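Local coordinates for aldehyde deformylating oxygenase (Sulfolobus tokodaii, PDB 5UXG), which probably acts as an oxidoreductase, a putative aldehyde deformylating oxygenase that binds iron within a bundle of helices, at residues A[98-103]-A[160-165]. Residues are numbered along the deposited sequence; the frame is centred on the assembly and turned at random.
Sequences WRENIA and EYAVKR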
# COMPACT_ATOMS: atom_id res chain seq x y z
N TRP A 98 -19.47 -0.73 5.69
CA TRP A 98 -18.19 -1.38 5.37
C TRP A 98 -17.70 -1.14 3.97
O TRP A 98 -16.49 -1.00 3.74
CB TRP A 98 -18.25 -2.89 5.59
CG TRP A 98 -19.30 -3.63 4.94
CD1 TRP A 98 -20.53 -3.93 5.49
CD2 TRP A 98 -19.28 -4.28 3.67
NE1 TRP A 98 -21.27 -4.68 4.62
CE2 TRP A 98 -20.53 -4.91 3.49
CE3 TRP A 98 -18.34 -4.34 2.63
CZ2 TRP A 98 -20.85 -5.62 2.35
CZ3 TRP A 98 -18.68 -5.03 1.48
CH2 TRP A 98 -19.90 -5.68 1.37
N ARG A 99 -18.63 -1.07 3.02
CA ARG A 99 -18.25 -0.88 1.62
C ARG A 99 -17.59 0.50 1.43
O ARG A 99 -16.45 0.61 0.99
CB ARG A 99 -19.47 -1.05 0.73
CG ARG A 99 -19.12 -1.26 -0.74
CD ARG A 99 -20.30 -1.13 -1.74
NE ARG A 99 -20.77 0.23 -1.70
CZ ARG A 99 -21.75 0.70 -0.93
NH1 ARG A 99 -22.49 -0.11 -0.16
NH2 ARG A 99 -22.00 1.99 -0.95
N GLU A 100 -18.28 1.54 1.85
CA GLU A 100 -17.72 2.91 1.80
C GLU A 100 -16.45 3.04 2.65
O GLU A 100 -15.50 3.79 2.25
CB GLU A 100 -18.75 3.92 2.29
CG GLU A 100 -20.03 4.06 1.48
CD GLU A 100 -19.86 4.91 0.25
OE1 GLU A 100 -18.72 5.42 -0.00
OE2 GLU A 100 -20.88 5.05 -0.46
N ASN A 101 -16.43 2.41 3.83
CA ASN A 101 -15.31 2.57 4.78
C ASN A 101 -14.05 1.90 4.28
O ASN A 101 -12.95 2.50 4.33
CB ASN A 101 -15.67 2.05 6.17
CG ASN A 101 -16.59 3.01 6.94
OD1 ASN A 101 -16.74 4.18 6.55
ND2 ASN A 101 -17.23 2.53 8.03
N ILE A 102 -14.20 0.69 3.76
CA ILE A 102 -13.07 0.01 3.11
C ILE A 102 -12.62 0.74 1.85
O ILE A 102 -11.42 0.91 1.62
CB ILE A 102 -13.42 -1.49 2.81
CG1 ILE A 102 -13.67 -2.23 4.13
CG2 ILE A 102 -12.30 -2.11 1.99
CD1 ILE A 102 -14.33 -3.57 3.93
N ALA A 103 -13.55 1.17 0.98
CA ALA A 103 -13.16 1.85 -0.25
C ALA A 103 -12.33 3.11 0.02
O ALA A 103 -11.44 3.42 -0.74
CB ALA A 103 -14.37 2.17 -1.09
N GLU A 160 -20.05 12.83 -0.68
CA GLU A 160 -19.67 13.68 0.48
C GLU A 160 -19.03 12.89 1.60
O GLU A 160 -18.00 13.28 2.18
CB GLU A 160 -20.91 14.50 0.95
CG GLU A 160 -20.76 15.23 2.31
CD GLU A 160 -21.91 16.21 2.63
OE1 GLU A 160 -22.87 16.31 1.80
OE2 GLU A 160 -21.88 16.90 3.71
N TYR A 161 -19.60 11.74 1.94
CA TYR A 161 -19.03 10.95 2.96
C TYR A 161 -17.63 10.44 2.55
O TYR A 161 -16.72 10.42 3.37
CB TYR A 161 -19.96 9.76 3.27
CG TYR A 161 -19.45 8.80 4.30
CD1 TYR A 161 -19.59 9.07 5.69
CD2 TYR A 161 -18.87 7.59 3.95
CE1 TYR A 161 -19.17 8.19 6.64
CE2 TYR A 161 -18.47 6.68 4.92
CZ TYR A 161 -18.59 6.99 6.27
OH TYR A 161 -18.19 6.16 7.27
N ALA A 162 -17.50 9.95 1.34
CA ALA A 162 -16.21 9.38 0.88
C ALA A 162 -15.10 10.45 0.94
O ALA A 162 -13.99 10.23 1.44
CB ALA A 162 -16.38 8.86 -0.54
N VAL A 163 -15.43 11.65 0.48
CA VAL A 163 -14.43 12.74 0.48
C VAL A 163 -14.03 13.05 1.92
O VAL A 163 -12.84 13.18 2.24
CB VAL A 163 -14.98 14.00 -0.26
CG1 VAL A 163 -14.04 15.21 -0.12
CG2 VAL A 163 -15.24 13.71 -1.72
N LYS A 164 -15.03 13.15 2.82
CA LYS A 164 -14.72 13.49 4.17
C LYS A 164 -13.86 12.42 4.84
O LYS A 164 -12.92 12.73 5.55
CB LYS A 164 -15.99 13.77 4.96
CG LYS A 164 -16.72 15.02 4.48
CD LYS A 164 -18.09 15.17 5.17
CE LYS A 164 -17.94 15.40 6.67
NZ LYS A 164 -18.85 16.48 7.18
N ARG A 165 -14.10 11.15 4.48
CA ARG A 165 -13.26 10.02 4.95
C ARG A 165 -11.81 10.15 4.50
O ARG A 165 -10.88 9.93 5.30
CB ARG A 165 -13.77 8.69 4.41
CG ARG A 165 -15.06 8.17 5.05
CD ARG A 165 -14.81 7.41 6.31
NE ARG A 165 -14.04 6.20 6.04
CZ ARG A 165 -13.50 5.42 6.95
NH1 ARG A 165 -13.67 5.65 8.25
NH2 ARG A 165 -12.83 4.34 6.57
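Y161 reaches across to N101 and gives its phenol proton to the side-chain carbonyl, OH to OD1 at 2.6 Å. Its CG stands anti to the backbone N (chi1 177°), which places the hydroxyl beside N101; there OD1 meets the ring's edge and receives the hydroxyl on a lone pair, in the plane of the amide. Tyrosine suits the place because the same ring also touches aliphatic carbon, CE2 lying 3.8 Å from E100 CB. A162, one residue on, needs no more than a methyl, since E100 CA and A162 CA are just 6.7 Å apart; E100 OE2 accepts from the backbone N of E157 and D158, while OE1 lies buried 4.2 Å from A162 CB without a polar partner. R165 reaches across to N101, its chain bent at chi2 and chi3, with CG over one face of the Y161 ring. Its guanidinium slides over N101 OD1, which sits 3.4 Å above the centre of that plane, while NH2 donates to N101 O at 2.9 Å, a bent bond (138°). NH2 also forms a salt bridge with D92, and NE is hydrogen-bonded to T104 OG1. A leucine in place of R165 would probably leave D92 without its cationic mate and take from N101 O the donor supplied by NH2. Away from the iron site, the contact packs helix 98-128 against helix 159-179 in an all-helical bundle, consistent with the ferritin-like fold of aldehyde deformylating oxygenases.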